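Sulfate transporter 4.1, chloroplastic (Arabidopsis thaliana, PDB 7LHV) carries sulfate across the membrane together with protons, as an H(+)/sulfate symporter of the SLC26/SulP family that may help regulate sulfate assimilation. Local coordinates at residues Y94-D98 / E401-S407; G142-Q146 / N359-D364. All blocks are in the same frame, centred on the assembly; numbering follows the deposited sequence.

Contact 1 (Y94-D98 / E401-S407); sequences YFKLD and EAKTGLS
Asp98, near the start of helix 91-119, receives donors from the turn 401-407 that leads into helix 406-426, a helix-to-loop contact within the sulfate permease region in which a buried carboxylate takes backbone N-H and hydroxyl donors. Three pieces of geometry support this reading. First, Asp98 OD1 accepts from Lys403 N at 3.1 Å; the N-H points at it with an angle of 162°, and the oxygen is met nearly along its C-O axis. Thr404 N adds a weak bond to the same oxygen. The other oxygen, Asp98 OD2, accepts from Thr404 OG1, which approaches from above the carboxylate plane. Asp98 CG lies anti to its own carbonyl carbon (chi1 -73°), which swings the carboxylate off the helix toward the turn. Second, Thr404 OG1 accepts a weak capping bond from Leu406 N at 3.3 Å, so one hydroxyl links Asp98 to the turn that leads into the helix. Ser407 OG reaches the backbone oxygen of Asp98, again weakly. Third, hydrocarbon packing flanks the polar centre. Lys403 CB lies over one face of the Tyr94 ring, 4.0 Å from its centroid in a CH-pi contact, while Leu97 CD1 packs on Lys403 CE at 3.7 Å. The bend of Lys403 at chi2 sends its chain on past the tyrosine, and NZ forms a weak salt bridge with Glu401 OE1 at 3.4 Å. Replacing Asp98 by alanine removes both carboxylate oxygens and would probably leave Lys403 N and Thr404 OG1 without their acceptor, the turn less firmly tied to helix 91-119. Tyr89 also touches Tyr94, Asp98 and Leu406, bordering the contact. From 401-407 the buried carboxylate is met by amide and hydroxyl donors, not by a cation, which suggests that directed hydrogen bonds help to position the turn.

Contact 2 (G142-Q146 / N359-D364); sequences GSSRQ and NRYELD
Arg145 and Tyr361 join two loops of the SLC26 transmembrane fold, one following helix 125-141 and the other linking helices 330-358 and 365-381; their directions differ by 151°, so they run roughly antiparallel. The main contact is an offset stack with cation-pi character. The guanidinium lies flat on Tyr361, planes 7° apart, with Arg145 CZ 4.6 Å from the ring centroid and displaced toward Tyr361 CB. The extended arginine chain from CG to NE slides along the ring in the opposite direction to the tyrosine, bringing Arg145 CD over the ring centre at 4.1 Å.

Hydrogen bonding gathers at the phenol oxygen, which takes a weak bond from Ser144 OG and a stronger one from a backbone amide. Nonpolar packing continues at Leu363, whose CD1 rests 3.8 Å from Ser144 CA and whose side chain also touches Ala352 and Ala356 of helix 330-358. Beyond the stack, Arg360 NH1 forms a salt bridge with Asp557 of the second subunit, placing this loop at the dimer interface.

At the far end of the tyrosine, Arg145 N points its hydrogen almost straight at Tyr361 OH, 3.1 Å away with an N-H...O angle of 177°.

Overall arrangement
Contact 2 is nested, along the chain, within the loop closed by contact 1, and the two centres lie about 13 Å apart on the same side of the chain's centre. They touch directly: Lys403 O of contact 1 sits 3.5 Å from Arg145 CB of contact 2. Asn397 forms a second link, since its ND2 bonds to Gln146 O, and the side chains of Ala402 and Ser407 pack against the same residue. Contact 1 lies farther out, about 27 Å from the chain's centre against 18 Å for contact 2. At contact 2, the side chain of Asp364 is about 10 Å from a bound 1-palmitoyl-2-oleoyl-sn-glycero-3-phosphocholine, too far to touch it.

Contact 1 (Y94-D98 / E401-S407)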
ATOM      1  N   TYR A  94      -1.378 -34.639  31.546  1.00 90.06           N
ATOM      2  CA  TYR A  94      -0.577 -33.802  30.662  1.00 90.06           C
ATOM      3  C   TYR A  94       0.740 -34.475  30.311  1.00 90.06           C
ATOM      4  O   TYR A  94       1.197 -34.377  29.170  1.00 90.06           O
ATOM      5  CB  TYR A  94      -0.326 -32.432  31.292  1.00 90.06           C
ATOM      6  CG  TYR A  94      -1.535 -31.523  31.286  1.00 90.06           C
ATOM      7  CD1 TYR A  94      -2.749 -31.953  30.769  1.00 90.06           C
ATOM      8  CD2 TYR A  94      -1.460 -30.236  31.796  1.00 90.06           C
ATOM      9  CE1 TYR A  94      -3.854 -31.127  30.762  1.00 90.06           C
ATOM     10  CE2 TYR A  94      -2.560 -29.403  31.793  1.00 90.06           C
ATOM     11  CZ  TYR A  94      -3.753 -29.854  31.274  1.00 90.06           C
ATOM     12  OH  TYR A  94      -4.852 -29.029  31.269  1.00 90.06           O
ATOM     13  N   PHE A  95       1.373 -35.160  31.268  1.00 88.64           N
ATOM     14  CA  PHE A  95       2.662 -35.775  30.967  1.00 88.64           C
ATOM     15  C   PHE A  95       2.509 -36.857  29.906  1.00 88.64           C
ATOM     16  O   PHE A  95       3.268 -36.896  28.934  1.00 88.64           O
ATOM     17  CB  PHE A  95       3.309 -36.327  32.243  1.00 88.64           C
ATOM     18  CG  PHE A  95       4.718 -36.861  32.047  1.00 88.64           C
ATOM     19  CD1 PHE A  95       4.973 -37.969  31.249  1.00 88.64           C
ATOM     20  CD2 PHE A  95       5.791 -36.223  32.646  1.00 88.64           C
ATOM     21  CE1 PHE A  95       6.264 -38.436  31.074  1.00 88.64           C
ATOM     22  CE2 PHE A  95       7.082 -36.685  32.469  1.00 88.64           C
ATOM     23  CZ  PHE A  95       7.317 -37.791  31.684  1.00 88.64           C
ATOM     24  N   LYS A  96       1.529 -37.748  30.072  1.00 86.16           N
ATOM     25  CA  LYS A  96       1.366 -38.828  29.105  1.00 86.16           C
ATOM     26  C   LYS A  96       0.987 -38.277  27.735  1.00 86.16           C
ATOM     27  O   LYS A  96       1.521 -38.717  26.706  1.00 86.16           O
ATOM     28  CB  LYS A  96       0.339 -39.852  29.605  1.00 86.16           C
ATOM     29  CG  LYS A  96      -1.102 -39.372  29.708  1.00 86.16           C
ATOM     30  CD  LYS A  96      -2.010 -40.457  30.264  1.00 86.16           C
ATOM     31  CE  LYS A  96      -2.201 -41.607  29.279  1.00 86.16           C
ATOM     32  NZ  LYS A  96      -2.940 -41.211  28.048  1.00 86.16           N
ATOM     33  N   LEU A  97       0.080 -37.294  27.700  1.00 81.78           N
ATOM     34  CA  LEU A  97      -0.320 -36.721  26.417  1.00 81.78           C
ATOM     35  C   LEU A  97       0.846 -36.014  25.735  1.00 81.78           C
ATOM     36  O   LEU A  97       1.049 -36.164  24.525  1.00 81.78           O
ATOM     37  CB  LEU A  97      -1.493 -35.766  26.617  1.00 81.78           C
ATOM     38  CG  LEU A  97      -2.795 -36.438  27.054  1.00 81.78           C
ATOM     39  CD1 LEU A  97      -3.885 -35.407  27.259  1.00 81.78           C
ATOM     40  CD2 LEU A  97      -3.229 -37.482  26.041  1.00 81.78           C
ATOM     41  N   ASP A  98       1.631 -35.248  26.496  1.00 78.16           N
ATOM     42  CA  ASP A  98       2.776 -34.551  25.930  1.00 78.16           C
ATOM     43  C   ASP A  98       3.832 -35.527  25.435  1.00 78.16           C
ATOM     44  O   ASP A  98       4.423 -35.316  24.375  1.00 78.16           O
ATOM     45  CB  ASP A  98       3.374 -33.599  26.963  1.00 78.16           C
ATOM     46  CG  ASP A  98       2.511 -32.380  27.196  1.00 78.16           C
ATOM     47  OD1 ASP A  98       1.656 -32.092  26.337  1.00 78.16           O
ATOM     48  OD2 ASP A  98       2.690 -31.712  28.235  1.00 78.16           O
ATOM     49  N   GLU A 401      -3.510 -34.732  21.171  1.00 79.82           N
ATOM     50  CA  GLU A 401      -3.899 -34.257  22.499  1.00 79.82           C
ATOM     51  C   GLU A 401      -2.731 -33.593  23.225  1.00 79.82           C
ATOM     52  O   GLU A 401      -2.592 -33.706  24.443  1.00 79.82           O
ATOM     53  CB  GLU A 401      -4.484 -35.393  23.342  1.00 79.82           C
ATOM     54  CG  GLU A 401      -5.791 -35.955  22.811  1.00 79.82           C
ATOM     55  CD  GLU A 401      -6.928 -34.959  22.881  1.00 79.82           C
ATOM     56  OE1 GLU A 401      -6.938 -34.127  23.813  1.00 79.82           O
ATOM     57  OE2 GLU A 401      -7.815 -35.011  22.003  1.00 79.82           O
ATOM     58  N   ALA A 402      -1.889 -32.887  22.477  1.00 75.02           N
ATOM     59  CA  ALA A 402      -0.804 -32.135  23.091  1.00 75.02           C
ATOM     60  C   ALA A 402      -1.374 -30.970  23.889  1.00 75.02           C
ATOM     61  O   ALA A 402      -2.210 -30.212  23.389  1.00 75.02           O
ATOM     62  CB  ALA A 402       0.165 -31.627  22.028  1.00 75.02           C
ATOM     63  N   LYS A 403      -0.915 -30.821  25.129  1.00 76.88           N
ATOM     64  CA  LYS A 403      -1.453 -29.827  26.047  1.00 76.88           C
ATOM     65  C   LYS A 403      -0.516 -28.652  26.273  1.00 76.88           C
ATOM     66  O   LYS A 403      -0.944 -27.497  26.188  1.00 76.88           O
ATOM     67  CB  LYS A 403      -1.795 -30.487  27.390  1.00 76.88           C
ATOM     68  CG  LYS A 403      -2.867 -31.555  27.288  1.00 76.88           C
ATOM     69  CD  LYS A 403      -4.151 -30.969  26.731  1.00 76.88           C
ATOM     70  CE  LYS A 403      -5.217 -32.031  26.550  1.00 76.88           C
ATOM     71  NZ  LYS A 403      -6.452 -31.465  25.941  1.00 76.88           N
ATOM     72  N   THR A 404       0.751 -28.910  26.560  1.00 73.51           N
ATOM     73  CA  THR A 404       1.720 -27.864  26.843  1.00 73.51           C
ATOM     74  C   THR A 404       2.819 -27.876  25.785  1.00 73.51           C
ATOM     75  O   THR A 404       2.774 -28.632  24.815  1.00 73.51           O
ATOM     76  CB  THR A 404       2.314 -28.036  28.243  1.00 73.51           C
ATOM     77  OG1 THR A 404       3.095 -29.236  28.287  1.00 73.51           O
ATOM     78  CG2 THR A 404       1.210 -28.123  29.278  1.00 73.51           C
ATOM     79  N   GLY A 405       3.812 -27.013  25.985  1.00 72.37           N
ATOM     80  CA  GLY A 405       4.960 -26.963  25.101  1.00 72.37           C
ATOM     81  C   GLY A 405       5.984 -28.048  25.328  1.00 72.37           C
ATOM     82  O   GLY A 405       6.949 -28.139  24.566  1.00 72.37           O
ATOM     83  N   LEU A 406       5.796 -28.869  26.365  1.00 71.56           N
ATOM     84  CA  LEU A 406       6.704 -29.986  26.602  1.00 71.56           C
ATOM     85  C   LEU A 406       6.736 -30.935  25.414  1.00 71.56           C
ATOM     86  O   LEU A 406       7.777 -31.542  25.135  1.00 71.56           O
ATOM     87  CB  LEU A 406       6.295 -30.732  27.871  1.00 71.56           C
ATOM     88  CG  LEU A 406       7.309 -31.723  28.441  1.00 71.56           C
ATOM     89  CD1 LEU A 406       8.531 -30.993  28.964  1.00 71.56           C
ATOM     90  CD2 LEU A 406       6.677 -32.561  29.538  1.00 71.56           C
ATOM     91  N   SER A 407       5.617 -31.066  24.696  1.00 69.73           N
ATOM     92  CA  SER A 407       5.596 -31.888  23.492  1.00 69.73           C
ATOM     93  C   SER A 407       6.659 -31.445  22.500  1.00 69.73           C
ATOM     94  O   SER A 407       7.200 -32.273  21.757  1.00 69.73           O
ATOM     95  CB  SER A 407       4.216 -31.834  22.841  1.00 69.73           C
ATOM     96  OG  SER A 407       3.204 -32.153  23.775  1.00 69.73           O
TER

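Contact 2 (G142-Q146 / N359-D364)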
ATOM      1  N   GLY A 142       8.369 -19.704  23.166  1.00 57.22           N
ATOM      2  CA  GLY A 142       7.197 -19.709  22.314  1.00 57.22           C
ATOM      3  C   GLY A 142       5.909 -19.620  23.107  1.00 57.22           C
ATOM      4  O   GLY A 142       5.778 -20.204  24.179  1.00 57.22           O
ATOM      5  N   SER A 143       4.949 -18.878  22.558  1.00 62.09           N
ATOM      6  CA  SER A 143       3.654 -18.713  23.203  1.00 62.09           C
ATOM      7  C   SER A 143       2.694 -19.852  22.901  1.00 62.09           C
ATOM      8  O   SER A 143       1.873 -20.202  23.756  1.00 62.09           O
ATOM      9  CB  SER A 143       3.021 -17.387  22.777  1.00 62.09           C
ATOM     10  OG  SER A 143       3.780 -16.290  23.251  1.00 62.09           O
ATOM     11  N   SER A 144       2.772 -20.434  21.708  1.00 62.31           N
ATOM     12  CA  SER A 144       1.869 -21.517  21.345  1.00 62.31           C
ATOM     13  C   SER A 144       2.260 -22.802  22.062  1.00 62.31           C
ATOM     14  O   SER A 144       3.440 -23.071  22.294  1.00 62.31           O
ATOM     15  CB  SER A 144       1.882 -21.733  19.835  1.00 62.31           C
ATOM     16  OG  SER A 144       0.858 -22.631  19.447  1.00 62.31           O
ATOM     17  N   ARG A 145       1.255 -23.598  22.420  1.00 66.38           N
ATOM     18  CA  ARG A 145       1.477 -24.857  23.114  1.00 66.38           C
ATOM     19  C   ARG A 145       1.325 -26.076  22.216  1.00 66.38           C
ATOM     20  O   ARG A 145       1.661 -27.184  22.645  1.00 66.38           O
ATOM     21  CB  ARG A 145       0.520 -24.979  24.306  1.00 66.38           C
ATOM     22  CG  ARG A 145       0.669 -23.865  25.323  1.00 66.38           C
ATOM     23  CD  ARG A 145      -0.394 -23.954  26.401  1.00 66.38           C
ATOM     24  NE  ARG A 145      -0.404 -22.768  27.248  1.00 66.38           N
ATOM     25  CZ  ARG A 145      -1.326 -22.514  28.167  1.00 66.38           C
ATOM     26  NH1 ARG A 145      -2.329 -23.346  28.388  1.00 66.38           N
ATOM     27  NH2 ARG A 145      -1.238 -21.395  28.880  1.00 66.38           N
ATOM     28  N   GLN A 146       0.832 -25.907  20.990  1.00 63.42           N
ATOM     29  CA  GLN A 146       0.713 -27.008  20.049  1.00 63.42           C
ATOM     30  C   GLN A 146       1.502 -26.809  18.764  1.00 63.42           C
ATOM     31  O   GLN A 146       1.586 -27.747  17.966  1.00 63.42           O
ATOM     32  CB  GLN A 146      -0.759 -27.262  19.679  1.00 63.42           C
ATOM     33  CG  GLN A 146      -1.613 -27.905  20.765  1.00 63.42           C
ATOM     34  CD  GLN A 146      -1.873 -26.991  21.937  1.00 63.42           C
ATOM     35  OE1 GLN A 146      -1.505 -27.292  23.070  1.00 63.42           O
ATOM     36  NE2 GLN A 146      -2.518 -25.861  21.671  1.00 63.42           N
ATOM     37  N   ASN A 359      -7.887 -24.403  21.664  1.00 68.39           N
ATOM     38  CA  ASN A 359      -7.466 -25.062  22.892  1.00 68.39           C
ATOM     39  C   ASN A 359      -7.650 -24.203  24.138  1.00 68.39           C
ATOM     40  O   ASN A 359      -7.124 -24.556  25.198  1.00 68.39           O
ATOM     41  CB  ASN A 359      -6.010 -25.508  22.772  1.00 68.39           C
ATOM     42  CG  ASN A 359      -5.835 -26.655  21.802  1.00 68.39           C
ATOM     43  OD1 ASN A 359      -6.081 -27.811  22.138  1.00 68.39           O
ATOM     44  ND2 ASN A 359      -5.411 -26.339  20.586  1.00 68.39           N
ATOM     45  N   ARG A 360      -8.367 -23.084  24.033  1.00 74.55           N
ATOM     46  CA  ARG A 360      -8.821 -22.318  25.192  1.00 74.55           C
ATOM     47  C   ARG A 360      -7.653 -21.749  26.000  1.00 74.55           C
ATOM     48  O   ARG A 360      -7.519 -21.986  27.202  1.00 74.55           O
ATOM     49  CB  ARG A 360      -9.724 -23.179  26.081  1.00 74.55           C
ATOM     50  CG  ARG A 360     -11.052 -23.567  25.462  1.00 74.55           C
ATOM     51  CD  ARG A 360     -11.868 -24.389  26.445  1.00 74.55           C
ATOM     52  NE  ARG A 360     -13.120 -24.866  25.871  1.00 74.55           N
ATOM     53  CZ  ARG A 360     -14.259 -24.190  25.902  1.00 74.55           C
ATOM     54  NH1 ARG A 360     -14.347 -23.009  26.492  1.00 74.55           N
ATOM     55  NH2 ARG A 360     -15.341 -24.717  25.336  1.00 74.55           N
ATOM     56  N   TYR A 361      -6.801 -20.983  25.321  1.00 65.86           N
ATOM     57  CA  TYR A 361      -5.772 -20.221  26.015  1.00 65.86           C
ATOM     58  C   TYR A 361      -5.441 -18.978  25.202  1.00 65.86           C
ATOM     59  O   TYR A 361      -5.706 -18.908  24.000  1.00 65.86           O
ATOM     60  CB  TYR A 361      -4.517 -21.064  26.293  1.00 65.86           C
ATOM     61  CG  TYR A 361      -3.761 -21.535  25.070  1.00 65.86           C
ATOM     62  CD1 TYR A 361      -4.087 -22.729  24.446  1.00 65.86           C
ATOM     63  CD2 TYR A 361      -2.705 -20.797  24.556  1.00 65.86           C
ATOM     64  CE1 TYR A 361      -3.395 -23.165  23.337  1.00 65.86           C
ATOM     65  CE2 TYR A 361      -2.008 -21.226  23.445  1.00 65.86           C
ATOM     66  CZ  TYR A 361      -2.358 -22.411  22.841  1.00 65.86           C
ATOM     67  OH  TYR A 361      -1.668 -22.844  21.735  1.00 65.86           O
ATOM     68  N   GLU A 362      -4.869 -17.989  25.884  1.00 70.30           N
ATOM     69  CA  GLU A 362      -4.575 -16.704  25.267  1.00 70.30           C
ATOM     70  C   GLU A 362      -3.290 -16.763  24.457  1.00 70.30           C
ATOM     71  O   GLU A 362      -2.351 -17.484  24.803  1.00 70.30           O
ATOM     72  CB  GLU A 362      -4.455 -15.615  26.332  1.00 70.30           C
ATOM     73  CG  GLU A 362      -5.714 -15.376  27.138  1.00 70.30           C
ATOM     74  CD  GLU A 362      -5.922 -13.911  27.458  1.00 70.30           C
ATOM     75  OE1 GLU A 362      -6.536 -13.611  28.501  1.00 70.30           O
ATOM     76  OE2 GLU A 362      -5.473 -13.059  26.663  1.00 70.30           O
ATOM     77  N   LEU A 363      -3.249 -15.985  23.379  1.00 63.21           N
ATOM     78  CA  LEU A 363      -2.056 -15.870  22.556  1.00 63.21           C
ATOM     79  C   LEU A 363      -2.091 -14.531  21.839  1.00 63.21           C
ATOM     80  O   LEU A 363      -3.154 -14.080  21.405  1.00 63.21           O
ATOM     81  CB  LEU A 363      -1.958 -17.021  21.549  1.00 63.21           C
ATOM     82  CG  LEU A 363      -0.664 -17.189  20.752  1.00 63.21           C
ATOM     83  CD1 LEU A 363      -0.434 -18.656  20.477  1.00 63.21           C
ATOM     84  CD2 LEU A 363      -0.721 -16.424  19.443  1.00 63.21           C
ATOM     85  N   ASP A 364      -0.925 -13.904  21.716  1.00 62.19           N
ATOM     86  CA  ASP A 364      -0.781 -12.640  21.013  1.00 62.19           C
ATOM     87  C   ASP A 364       0.194 -12.796  19.854  1.00 62.19           C
ATOM     88  O   ASP A 364       1.129 -13.600  19.915  1.00 62.19           O
ATOM     89  CB  ASP A 364      -0.324 -11.529  21.963  1.00 62.19           C
ATOM     90  CG  ASP A 364       0.959 -11.867  22.685  1.00 62.19           C
ATOM     91  OD1 ASP A 364       1.454 -13.000  22.522  1.00 62.19           O
ATOM     92  OD2 ASP A 364       1.476 -10.998  23.416  1.00 62.19           O
TER